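Local coordinates for protein putative glutathionylspermidine synthase (Methylobacillus flagellatus, PDB 3N6X) that probably acts as an ATP-dependent ligase of the circularly permuted ATP-grasp family, possibly joining glutathione to spermidine, at residues 206-211 / 216-221; 234-239 / 244-249; 258-263 / 267-272; 299-302 / 306-309. All coordinates share one frame; numbering follows the deposited sequence.

Contact 1. Residues 206-211 / 216-221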
loop_
_atom_site.group_PDB
_atom_site.type_symbol
_atom_site.label_atom_id
_atom_site.label_comp_id
_atom_site.label_asym_id
_atom_site.label_seq_id
_atom_site.Cartn_x
_atom_site.Cartn_y
_atom_site.Cartn_z
ATOM N N ASN A 206 -11.520 -8.212 -12.001
ATOM C CA ASN A 206 -10.207 -8.853 -11.986
ATOM C C ASN A 206 -10.220 -10.179 -11.217
ATOM O O ASN A 206 -9.504 -11.108 -11.605
ATOM C CB ASN A 206 -9.149 -7.912 -11.396
ATOM C CG ASN A 206 -8.625 -6.856 -12.354
ATOM O OD1 ASN A 206 -7.869 -5.973 -11.974
ATOM N ND2 ASN A 206 -9.043 -6.897 -13.598
ATOM N N LEU A 207 -11.000 -10.264 -10.104
ATOM C CA LEU A 207 -11.086 -11.519 -9.318
ATOM C C LEU A 207 -11.794 -12.622 -10.128
ATOM O O LEU A 207 -11.380 -13.776 -10.080
ATOM C CB LEU A 207 -11.776 -11.305 -7.954
ATOM C CG LEU A 207 -11.009 -10.439 -6.938
ATOM C CD1 LEU A 207 -11.856 -10.142 -5.723
ATOM C CD2 LEU A 207 -9.718 -11.100 -6.514
ATOM N N ARG A 208 -12.833 -12.249 -10.898
ATOM C CA ARG A 208 -13.565 -13.183 -11.763
ATOM C C ARG A 208 -12.642 -13.728 -12.855
ATOM O O ARG A 208 -12.751 -14.892 -13.238
ATOM C CB ARG A 208 -14.775 -12.480 -12.413
ATOM C CG ARG A 208 -15.869 -12.086 -11.431
ATOM C CD ARG A 208 -16.911 -11.197 -12.086
ATOM N NE ARG A 208 -17.865 -11.978 -12.872
ATOM C CZ ARG A 208 -17.869 -12.035 -14.197
ATOM N NH1 ARG A 208 -16.987 -11.333 -14.901
ATOM N NH2 ARG A 208 -18.754 -12.791 -14.831
ATOM N N ALA A 209 -11.730 -12.873 -13.355
ATOM C CA ALA A 209 -10.793 -13.198 -14.428
ATOM C C ALA A 209 -9.738 -14.223 -13.996
ATOM O O ALA A 209 -9.099 -14.845 -14.854
ATOM C CB ALA A 209 -10.118 -11.920 -14.926
ATOM N N VAL A 210 -9.534 -14.388 -12.670
ATOM C CA VAL A 210 -8.541 -15.333 -12.158
ATOM C C VAL A 210 -9.173 -16.594 -11.657
ATOM O O VAL A 210 -8.521 -17.361 -10.963
ATOM C CB VAL A 210 -7.517 -14.724 -11.151
ATOM C CG1 VAL A 210 -6.580 -13.743 -11.853
ATOM C CG2 VAL A 210 -8.212 -14.075 -9.953
ATOM N N ALA A 211 -10.438 -16.853 -12.049
ATOM C CA ALA A 211 -11.103 -18.114 -11.725
ATOM C C ALA A 211 -10.352 -19.226 -12.447
ATOM O O ALA A 211 -9.743 -18.966 -13.491
ATOM C CB ALA A 211 -12.547 -18.077 -12.194
ATOM N N HIS A 216 -17.255 -20.775 -15.603
ATOM C CA HIS A 216 -17.915 -19.793 -16.465
ATOM C C HIS A 216 -18.436 -18.558 -15.738
ATOM O O HIS A 216 -18.128 -17.434 -16.156
ATOM C CB HIS A 216 -18.991 -20.452 -17.339
ATOM C CG HIS A 216 -18.429 -21.450 -18.306
ATOM N ND1 HIS A 216 -17.422 -21.101 -19.209
ATOM C CD2 HIS A 216 -18.719 -22.765 -18.459
ATOM C CE1 HIS A 216 -17.140 -22.210 -19.877
ATOM N NE2 HIS A 216 -17.901 -23.238 -19.469
ATOM N N GLU A 217 -19.229 -18.747 -14.669
ATOM C CA GLU A 217 -19.731 -17.611 -13.890
ATOM C C GLU A 217 -19.226 -17.749 -12.444
ATOM O O GLU A 217 -19.873 -18.396 -11.610
ATOM C CB GLU A 217 -21.265 -17.504 -13.977
ATOM C CG GLU A 217 -21.750 -17.092 -15.363
ATOM C CD GLU A 217 -23.254 -17.049 -15.561
ATOM O OE1 GLU A 217 -23.985 -17.700 -14.777
ATOM O OE2 GLU A 217 -23.702 -16.393 -16.529
ATOM N N PRO A 218 -17.971 -17.297 -12.184
ATOM C CA PRO A 218 -17.360 -17.561 -10.872
ATOM C C PRO A 218 -18.045 -16.889 -9.707
ATOM O O PRO A 218 -18.479 -15.751 -9.811
ATOM C CB PRO A 218 -15.920 -17.076 -11.042
ATOM C CG PRO A 218 -15.967 -16.130 -12.178
ATOM C CD PRO A 218 -17.043 -16.580 -13.084
ATOM N N THR A 219 -18.160 -17.619 -8.595
ATOM C CA THR A 219 -18.679 -17.091 -7.360
ATOM C C THR A 219 -17.481 -16.538 -6.584
ATOM O O THR A 219 -16.499 -17.248 -6.393
ATOM C CB THR A 219 -19.433 -18.192 -6.593
ATOM O OG1 THR A 219 -20.574 -18.582 -7.359
ATOM C CG2 THR A 219 -19.872 -17.747 -5.198
ATOM N N VAL A 220 -17.550 -15.269 -6.177
ATOM C CA VAL A 220 -16.466 -14.598 -5.458
ATOM C C VAL A 220 -16.923 -14.230 -4.051
ATOM O O VAL A 220 -18.011 -13.696 -3.883
ATOM C CB VAL A 220 -15.949 -13.343 -6.231
ATOM C CG1 VAL A 220 -14.716 -12.743 -5.550
ATOM C CG2 VAL A 220 -15.657 -13.667 -7.696
ATOM N N VAL A 221 -16.101 -14.532 -3.040
ATOM C CA VAL A 221 -16.383 -14.164 -1.651
ATOM C C VAL A 221 -15.160 -13.433 -1.063
ATOM O O VAL A 221 -14.061 -13.538 -1.610
ATOM C CB VAL A 221 -16.800 -15.386 -0.762
ATOM C CG1 VAL A 221 -18.024 -16.111 -1.332
ATOM C CG2 VAL A 221 -15.634 -16.350 -0.551
HETATM O O HOH W 1 -19.657 -14.116 -12.177
#
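R208 lies across P218 with its aliphatic stem, and its guanidinium has water 1 at one edge, in the plane of the group. NE gives its N-H to this water, 2.9 Å from the oxygen, and the water in turn donates to P218 O at 3.1 Å, so the charged end is tied to the backbone of 216-221 through solvent. R208 was modelled in two conformers, and the bridge is described for one of them. The pyrrolidine ring of P218 is wedged against the last turn of the helix: its CG comes to 3.6 Å from R208 O and 3.8 Å from R208 CB, while its CB meets A211 CB at 3.7 Å, just where the chain leaves the helix. The side chains of R208 and P218 run roughly perpendicular to each other.

Further along, V220 turns both methyls to the helix. With CG1 anti to the backbone N (chi1 -174°), that branch reaches L207 CD1 at 3.9 Å, and CG2 is left to touch R208 CG at 4.1 Å. No direct hydrogen bond joins the segments. L207 also packs on Y274 and V220 on I244. This is the helix-to-strand passage of an alpha/beta domain: helix 199-209 ends in a short turn and packs against strand 220-223, which has parallel neighbours on both sides in a mixed sheet, consistent with the Rossmann-like domain found in ATP-grasp proteins.

Contact 2. Residues 234-239 / 244-249; sequences EHAFIA and IELVEG
L246 reaches from the strand to the helix backbone and lands between H235, A236 and A239. Its CB already points at the helix, and CG, anti to the backbone N (chi1 -177°), carries the two methyls onward. L246 CD1 takes the side of H235 and A239: it lies 3.6 Å from H235 O, 4.0 Å from H235 CB and 4.1 Å from A239 CB. L246 CD2 goes to the neighbouring residue, meeting A236 CA at 3.8 Å and A236 CB at 3.9 Å. The two small alanines let the branched end sit close to the main chain of the helix.

Helix 232-242 is the crossover of a beta-alpha-beta unit that starts in strand 220-223 and finishes in strand 245-247, parallel to the first. Helix and returning strand therefore run nearly antiparallel, at 156°, and the axes of the short segments 234-239 and 245-247 come within 8.3 Å. Where the chain turns back, I244 N donates to A239 O at 3.1 Å, a nearly straight bond (163° at the hydrogen) that reaches five residues back, one more than the ordinary helix spacing. I244 also lays CG1 beside A239 and packs on L204 of helix 199-209. The imidazole of H235 swings away from L246, and its ND1 is hydrogen-bonded to T224 OG1 just past the first strand.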
loop_
_atom_site.group_PDB
_atom_site.type_symbol
_atom_site.label_atom_id
_atom_site.label_comp_id
_atom_site.label_asym_id
_atom_site.label_seq_id
_atom_site.Cartn_x
_atom_site.Cartn_y
_atom_site.Cartn_z
ATOM N N GLU A 234 -12.966 -2.070 6.582
ATOM C CA GLU A 234 -12.579 -2.058 5.174
ATOM C C GLU A 234 -13.050 -3.336 4.467
ATOM O O GLU A 234 -13.557 -3.249 3.351
ATOM C CB GLU A 234 -11.055 -1.850 4.993
ATOM C CG GLU A 234 -10.682 -1.618 3.535
ATOM C CD GLU A 234 -9.234 -1.296 3.227
ATOM O OE1 GLU A 234 -8.827 -0.130 3.445
ATOM O OE2 GLU A 234 -8.564 -2.150 2.605
ATOM N N HIS A 235 -12.956 -4.510 5.147
ATOM C CA HIS A 235 -13.382 -5.794 4.567
ATOM C C HIS A 235 -14.887 -5.765 4.273
ATOM O O HIS A 235 -15.309 -6.107 3.163
ATOM C CB HIS A 235 -13.049 -6.972 5.517
ATOM C CG HIS A 235 -11.619 -7.025 5.991
ATOM N ND1 HIS A 235 -11.219 -7.929 6.959
ATOM C CD2 HIS A 235 -10.536 -6.303 5.593
ATOM C CE1 HIS A 235 -9.922 -7.717 7.134
ATOM N NE2 HIS A 235 -9.473 -6.733 6.349
ATOM N N ALA A 236 -15.689 -5.316 5.261
ATOM C CA ALA A 236 -17.136 -5.229 5.139
ATOM C C ALA A 236 -17.525 -4.186 4.072
ATOM O O ALA A 236 -18.365 -4.474 3.205
ATOM C CB ALA A 236 -17.757 -4.872 6.495
ATOM N N PHE A 237 -16.833 -3.014 4.086
ATOM C CA PHE A 237 -17.047 -1.920 3.135
ATOM C C PHE A 237 -16.748 -2.337 1.683
ATOM O O PHE A 237 -17.622 -2.173 0.820
ATOM C CB PHE A 237 -16.237 -0.663 3.544
ATOM C CG PHE A 237 -16.189 0.443 2.508
ATOM C CD1 PHE A 237 -17.291 1.274 2.296
ATOM C CD2 PHE A 237 -15.042 0.659 1.746
ATOM C CE1 PHE A 237 -17.247 2.297 1.335
ATOM C CE2 PHE A 237 -15.002 1.679 0.783
ATOM C CZ PHE A 237 -16.103 2.495 0.589
ATOM N N ILE A 238 -15.531 -2.896 1.409
ATOM C CA ILE A 238 -15.185 -3.300 0.053
ATOM C C ILE A 238 -16.094 -4.427 -0.477
ATOM O O ILE A 238 -16.560 -4.344 -1.605
ATOM C CB ILE A 238 -13.640 -3.518 -0.148
ATOM C CG1 ILE A 238 -13.228 -3.387 -1.624
ATOM C CG2 ILE A 238 -13.136 -4.808 0.471
ATOM C CD1 ILE A 238 -13.056 -1.967 -2.090
ATOM N N ALA A 239 -16.423 -5.420 0.371
ATOM C CA ALA A 239 -17.337 -6.520 -0.009
ATOM C C ALA A 239 -18.745 -5.974 -0.347
ATOM O O ALA A 239 -19.358 -6.393 -1.339
ATOM C CB ALA A 239 -17.427 -7.547 1.120
ATOM N N ILE A 244 -20.441 -8.731 -2.979
ATOM C CA ILE A 244 -20.089 -10.134 -2.743
ATOM C C ILE A 244 -20.240 -10.476 -1.247
ATOM O O ILE A 244 -20.231 -9.574 -0.402
ATOM C CB ILE A 244 -18.662 -10.486 -3.275
ATOM C CG1 ILE A 244 -17.536 -9.728 -2.472
ATOM C CG2 ILE A 244 -18.572 -10.264 -4.794
ATOM C CD1 ILE A 244 -16.120 -10.175 -2.772
ATOM N N GLU A 245 -20.361 -11.775 -0.927
ATOM C CA GLU A 245 -20.515 -12.227 0.463
ATOM C C GLU A 245 -19.255 -12.002 1.267
ATOM O O GLU A 245 -18.147 -12.251 0.771
ATOM C CB GLU A 245 -20.894 -13.723 0.517
ATOM C CG GLU A 245 -22.278 -14.030 -0.018
ATOM C CD GLU A 245 -23.436 -13.445 0.774
ATOM O OE1 GLU A 245 -23.255 -13.137 1.976
ATOM O OE2 GLU A 245 -24.536 -13.314 0.190
ATOM N N LEU A 246 -19.423 -11.533 2.508
ATOM C CA LEU A 246 -18.362 -11.387 3.483
ATOM C C LEU A 246 -18.421 -12.627 4.377
ATOM O O LEU A 246 -19.417 -12.835 5.085
ATOM C CB LEU A 246 -18.583 -10.110 4.314
ATOM C CG LEU A 246 -17.502 -9.769 5.353
ATOM C CD1 LEU A 246 -16.241 -9.275 4.683
ATOM C CD2 LEU A 246 -18.014 -8.724 6.337
ATOM N N VAL A 247 -17.411 -13.495 4.281
ATOM C CA VAL A 247 -17.408 -14.747 5.023
ATOM C C VAL A 247 -16.249 -14.851 6.005
ATOM O O VAL A 247 -15.218 -14.207 5.829
ATOM C CB VAL A 247 -17.448 -15.990 4.073
ATOM C CG1 VAL A 247 -18.739 -16.033 3.250
ATOM C CG2 VAL A 247 -16.207 -16.043 3.164
ATOM N N GLU A 248 -16.419 -15.709 7.019
ATOM C CA GLU A 248 -15.389 -16.099 7.977
ATOM C C GLU A 248 -15.098 -17.576 7.722
ATOM O O GLU A 248 -15.842 -18.223 6.981
ATOM C CB GLU A 248 -15.870 -15.861 9.421
ATOM C CG GLU A 248 -15.850 -14.386 9.795
ATOM C CD GLU A 248 -16.491 -14.019 11.121
ATOM O OE1 GLU A 248 -16.493 -14.863 12.047
ATOM O OE2 GLU A 248 -16.938 -12.858 11.254
ATOM N N GLY A 249 -13.991 -18.075 8.252
ATOM C CA GLY A 249 -13.562 -19.454 8.022
ATOM C C GLY A 249 -14.655 -20.498 8.186
ATOM O O GLY A 249 -14.855 -21.346 7.301
#

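Contact 3. Residues 258-263 / 267-272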
loop_
_atom_site.group_PDB
_atom_site.type_symbol
_atom_site.label_atom_id
_atom_site.label_comp_id
_atom_site.label_asym_id
_atom_site.label_seq_id
_atom_site.Cartn_x
_atom_site.Cartn_y
_atom_site.Cartn_z
ATOM N N ALA A 258 -13.013 -28.954 -3.763
ATOM C CA ALA A 258 -13.853 -27.791 -3.957
ATOM C C ALA A 258 -14.131 -27.146 -2.626
ATOM O O ALA A 258 -14.054 -27.808 -1.589
ATOM C CB ALA A 258 -15.163 -28.187 -4.639
ATOM N N VAL A 259 -14.425 -25.849 -2.646
ATOM C CA VAL A 259 -14.758 -25.078 -1.450
ATOM C C VAL A 259 -16.200 -24.668 -1.599
ATOM O O VAL A 259 -16.611 -24.235 -2.691
ATOM C CB VAL A 259 -13.814 -23.836 -1.288
ATOM C CG1 VAL A 259 -14.207 -22.988 -0.078
ATOM C CG2 VAL A 259 -12.358 -24.271 -1.190
ATOM N N TYR A 260 -16.988 -24.821 -0.524
ATOM C CA TYR A 260 -18.402 -24.489 -0.543
ATOM C C TYR A 260 -18.732 -23.471 0.497
ATOM O O TYR A 260 -18.129 -23.461 1.563
ATOM C CB TYR A 260 -19.254 -25.758 -0.314
ATOM C CG TYR A 260 -19.127 -26.768 -1.429
ATOM C CD1 TYR A 260 -19.953 -26.709 -2.547
ATOM C CD2 TYR A 260 -18.156 -27.760 -1.388
ATOM C CE1 TYR A 260 -19.788 -27.586 -3.613
ATOM C CE2 TYR A 260 -18.006 -28.667 -2.434
ATOM C CZ TYR A 260 -18.815 -28.566 -3.553
ATOM O OH TYR A 260 -18.678 -29.451 -4.583
HETATM N N MSE A 261 -19.726 -22.633 0.218
HETATM C CA MSE A 261 -20.248 -21.694 1.186
HETATM C C MSE A 261 -21.581 -22.252 1.701
HETATM O O MSE A 261 -22.376 -22.757 0.907
HETATM C CB MSE A 261 -20.446 -20.318 0.546
HETATM C CG MSE A 261 -20.909 -19.248 1.543
HETATM SE SE MSE A 261 -21.309 -17.552 0.689
HETATM C CE MSE A 261 -21.835 -18.167 -1.043
ATOM N N ARG A 262 -21.800 -22.208 3.027
ATOM C CA ARG A 262 -23.037 -22.701 3.640
ATOM C C ARG A 262 -24.193 -21.740 3.372
ATOM O O ARG A 262 -24.089 -20.546 3.668
ATOM C CB ARG A 262 -22.875 -22.865 5.166
ATOM C CG ARG A 262 -21.655 -23.666 5.610
ATOM C CD ARG A 262 -21.609 -23.768 7.126
ATOM N NE ARG A 262 -20.284 -24.144 7.619
ATOM C CZ ARG A 262 -19.854 -25.395 7.708
ATOM N NH1 ARG A 262 -20.635 -26.401 7.333
ATOM N NH2 ARG A 262 -18.631 -25.651 8.152
ATOM N N THR A 263 -25.288 -22.251 2.802
ATOM C CA THR A 263 -26.529 -21.477 2.607
ATOM C C THR A 263 -27.730 -22.359 3.044
ATOM O O THR A 263 -27.640 -23.589 2.982
ATOM C CB THR A 263 -26.691 -20.969 1.133
ATOM O OG1 THR A 263 -27.260 -22.004 0.316
ATOM C CG2 THR A 263 -25.379 -20.453 0.522
ATOM N N PRO A 267 -25.233 -26.211 -0.042
ATOM C CA PRO A 267 -23.862 -25.694 -0.222
ATOM C C PRO A 267 -23.659 -25.023 -1.581
ATOM O O PRO A 267 -23.962 -25.628 -2.611
ATOM C CB PRO A 267 -22.994 -26.952 -0.084
ATOM C CG PRO A 267 -23.897 -28.081 -0.488
ATOM C CD PRO A 267 -25.265 -27.692 -0.019
ATOM N N LYS A 268 -23.132 -23.779 -1.585
ATOM C CA LYS A 268 -22.833 -23.050 -2.819
ATOM C C LYS A 268 -21.310 -23.062 -3.107
ATOM O O LYS A 268 -20.540 -22.551 -2.300
ATOM C CB LYS A 268 -23.353 -21.597 -2.727
ATOM C CG LYS A 268 -23.226 -20.833 -4.045
ATOM C CD LYS A 268 -23.916 -19.476 -3.997
ATOM C CE LYS A 268 -23.558 -18.613 -5.186
ATOM N NZ LYS A 268 -23.878 -19.279 -6.482
ATOM N N ARG A 269 -20.888 -23.595 -4.273
ATOM C CA ARG A 269 -19.462 -23.623 -4.625
ATOM C C ARG A 269 -18.833 -22.237 -4.735
ATOM O O ARG A 269 -19.418 -21.333 -5.329
ATOM C CB ARG A 269 -19.183 -24.438 -5.895
ATOM C CG ARG A 269 -17.750 -24.946 -5.915
ATOM C CD ARG A 269 -17.358 -25.567 -7.215
ATOM N NE ARG A 269 -15.908 -25.757 -7.287
ATOM C CZ ARG A 269 -15.319 -26.715 -7.994
ATOM N NH1 ARG A 269 -16.050 -27.594 -8.673
ATOM N NH2 ARG A 269 -13.995 -26.815 -8.014
ATOM N N VAL A 270 -17.650 -22.072 -4.127
ATOM C CA VAL A 270 -16.893 -20.819 -4.167
ATOM C C VAL A 270 -15.734 -20.997 -5.128
ATOM O O VAL A 270 -14.976 -21.965 -5.000
ATOM C CB VAL A 270 -16.424 -20.397 -2.753
ATOM C CG1 VAL A 270 -15.389 -19.271 -2.826
ATOM C CG2 VAL A 270 -17.618 -19.988 -1.878
ATOM N N ASP A 271 -15.619 -20.103 -6.131
ATOM C CA ASP A 271 -14.570 -20.240 -7.139
ATOM C C ASP A 271 -13.352 -19.369 -6.873
ATOM O O ASP A 271 -12.227 -19.780 -7.183
ATOM C CB ASP A 271 -15.135 -20.004 -8.548
ATOM C CG ASP A 271 -16.311 -20.924 -8.851
ATOM O OD1 ASP A 271 -16.103 -22.168 -8.888
ATOM O OD2 ASP A 271 -17.447 -20.416 -8.962
ATOM N N VAL A 272 -13.569 -18.159 -6.323
ATOM C CA VAL A 272 -12.490 -17.214 -6.034
ATOM C C VAL A 272 -12.671 -16.650 -4.632
ATOM O O VAL A 272 -13.760 -16.183 -4.292
ATOM C CB VAL A 272 -12.386 -16.063 -7.096
ATOM C CG1 VAL A 272 -11.174 -15.170 -6.824
ATOM C CG2 VAL A 272 -12.346 -16.612 -8.526
HETATM O O HOH W 2 -14.220 -24.551 -5.268
#
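V259, R269 and V270 grip one water between them. Water 2 accepts from V259 N and from R269 NE, each 2.9 Å from its oxygen, and donates to V270 O at 2.7 Å. Beside it, V270 N bonds V259 O at 2.8 Å in an essentially straight line. Farther toward the turn, M261 and K268 form a hydrogen-bonded antiparallel pair: M261 N bonds K268 O at 2.6 Å and K268 N bonds M261 O.

These bonds define a beta hairpin, strand 259-261 turning back into strand 268-275, with Y260 and R269 as the non-hydrogen-bonded pair between. On their face of the hairpin the Y260 ring crosses R269 at a slant, its CE1 3.9 Å from R269 CB, and P267 CB comes up beside CD1; R255 adds a cation-pi contact to the ring. The chain of R269 runs extended from CG to NE and brings the guanidinium under A258, whose CB sits 3.6 Å above the plane and over its centre. NH2 is bonded to G306 O, a second hold on the group. The other face is apolar near the backbone: M261 CB touches V270 CG2 at 3.7 Å. M261 and K268 run side by side, CE against CD, before the lysine NZ leaves for a weak hydrogen bond with T219 OG1.

Contact 4. Residues 299-302 / 306-309. With SO4 (sulfate ion), chain C.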
loop_
_atom_site.group_PDB
_atom_site.type_symbol
_atom_site.label_atom_id
_atom_site.label_comp_id
_atom_site.label_asym_id
_atom_site.label_seq_id
_atom_site.Cartn_x
_atom_site.Cartn_y
_atom_site.Cartn_z
ATOM N N LEU A 299 -5.747 -25.058 1.412
ATOM C CA LEU A 299 -4.505 -25.053 0.654
ATOM C C LEU A 299 -4.450 -26.164 -0.401
ATOM O O LEU A 299 -4.055 -25.900 -1.540
ATOM C CB LEU A 299 -3.280 -25.111 1.587
ATOM C CG LEU A 299 -1.914 -25.043 0.871
ATOM C CD1 LEU A 299 -1.712 -23.679 0.167
ATOM C CD2 LEU A 299 -0.793 -25.355 1.825
ATOM N N SER A 300 -4.903 -27.386 -0.042
ATOM C CA SER A 300 -4.952 -28.530 -0.970
ATOM C C SER A 300 -5.854 -28.263 -2.200
ATOM O O SER A 300 -5.488 -28.641 -3.315
ATOM C CB SER A 300 -5.406 -29.793 -0.240
ATOM O OG SER A 300 -5.641 -30.863 -1.143
ATOM N N VAL A 301 -7.033 -27.627 -1.991
ATOM C CA VAL A 301 -7.969 -27.285 -3.091
ATOM C C VAL A 301 -7.302 -26.273 -4.053
ATOM O O VAL A 301 -7.420 -26.394 -5.273
ATOM C CB VAL A 301 -9.331 -26.740 -2.540
ATOM C CG1 VAL A 301 -10.297 -26.411 -3.670
ATOM C CG2 VAL A 301 -9.963 -27.733 -1.576
ATOM N N TYR A 302 -6.624 -25.281 -3.487
ATOM C CA TYR A 302 -5.917 -24.249 -4.227
ATOM C C TYR A 302 -4.759 -24.863 -5.025
ATOM O O TYR A 302 -4.650 -24.621 -6.226
ATOM C CB TYR A 302 -5.412 -23.169 -3.250
ATOM C CG TYR A 302 -4.618 -22.055 -3.898
ATOM C CD1 TYR A 302 -5.096 -21.400 -5.039
ATOM C CD2 TYR A 302 -3.442 -21.581 -3.318
ATOM C CE1 TYR A 302 -4.397 -20.338 -5.608
ATOM C CE2 TYR A 302 -2.755 -20.495 -3.858
ATOM C CZ TYR A 302 -3.230 -19.881 -5.007
ATOM O OH TYR A 302 -2.557 -18.818 -5.537
ATOM N N GLY A 306 -8.912 -26.297 -7.614
ATOM C CA GLY A 306 -10.346 -26.270 -7.323
ATOM C C GLY A 306 -10.870 -24.920 -6.872
ATOM O O GLY A 306 -12.086 -24.733 -6.747
ATOM N N VAL A 307 -9.952 -23.970 -6.598
ATOM C CA VAL A 307 -10.295 -22.620 -6.140
ATOM C C VAL A 307 -9.123 -21.660 -6.431
ATOM O O VAL A 307 -7.984 -22.106 -6.589
ATOM C CB VAL A 307 -10.698 -22.612 -4.605
ATOM C CG1 VAL A 307 -9.459 -22.683 -3.687
ATOM C CG2 VAL A 307 -11.569 -21.402 -4.258
ATOM N N THR A 308 -9.406 -20.354 -6.486
ATOM C CA THR A 308 -8.382 -19.324 -6.614
ATOM C C THR A 308 -8.346 -18.498 -5.339
ATOM O O THR A 308 -9.394 -18.052 -4.873
ATOM C CB THR A 308 -8.645 -18.410 -7.823
ATOM O OG1 THR A 308 -8.612 -19.189 -9.009
ATOM C CG2 THR A 308 -7.606 -17.280 -7.937
ATOM N N LEU A 309 -7.138 -18.288 -4.783
ATOM C CA LEU A 309 -6.914 -17.399 -3.639
ATOM C C LEU A 309 -6.256 -16.134 -4.141
ATOM O O LEU A 309 -5.362 -16.193 -4.988
ATOM C CB LEU A 309 -6.037 -18.068 -2.557
ATOM C CG LEU A 309 -6.626 -19.345 -1.893
ATOM C CD1 LEU A 309 -5.684 -19.899 -0.856
ATOM C CD2 LEU A 309 -7.985 -19.075 -1.272
HETATM S S SO4 C . -2.097 -31.959 -1.719
HETATM O O1 SO4 C . -2.265 -30.507 -1.584
HETATM O O2 SO4 C . -1.667 -32.289 -3.088
HETATM O O3 SO4 C . -1.080 -32.423 -0.760
HETATM O O4 SO4 C . -3.387 -32.636 -1.440
HETATM O O HOH W 3 -4.084 -17.316 -7.151
#
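V301 and G306 make the direct hydrogen bond of this contact, G306 N to V301 O at 2.8 Å, with 158° at the hydrogen. The bond reaches five residues back and ties the turn after helix 298-303 to its last turn. A second polar link runs through water 3, which lies 2.7 Å from Y302 OH and donates to L309 O, so the phenol end is tethered to the strand it lies across. On the outer side of the helix S300 OG donates to sulfate O4 at 2.9 Å; this ion, probably from the crystallisation liquor, is bonded by R303 NE as well.

Helix 298-303 is the connection of a beta-alpha-beta unit, entered from strand 268-275 and left into strand 308-310, which pairs parallel with strand 268-275. The contact between helix and strand is buried throughout.

Aromatic contacts centre on Y302. CG anti to the backbone N (chi1 178°) carries the ring out over L309, which covers one face: its CB stands 4.0 Å from the ring centroid and only 7° off the normal, a CH-pi contact, while CD1 reaches Y302 CD2 at 3.7 Å. At the ring edge, near its plane, V307 O lies 3.4 Å from Y302 CD1; Q212 NE2 donates to that same oxygen.

Among aliphatic contacts, V301 CG1 rests against the bare backbone of G306, 3.7 Å from its CA, and meets V307 CG1 at 3.8 Å. Both valines also pack on V259 in the hairpin strand.

All four contacts serve one mixed sheet. Contacts 1, 2 and 4 pack helices on its parallel strands; contact 3 is strand on strand, and its bonding is accordingly mostly backbone to backbone. Contact 4 alone is buried throughout and has a leucine stacked over a tyrosine face. Contacts 1 and 2 are part buried and chiefly aliphatic, contact 1 reaching solvent through an arginine and a water. Contact 3 has the most exposed residues, with charged chains at its margin. Strand 268-275 ties contacts 1, 3 and 4 together: D271 bonds the backbone of T219 in contact 1 and of T308 in contact 4. Contact 2 joins through strand 220-223 and stays about 10 Å from contact 4 at their nearest atoms.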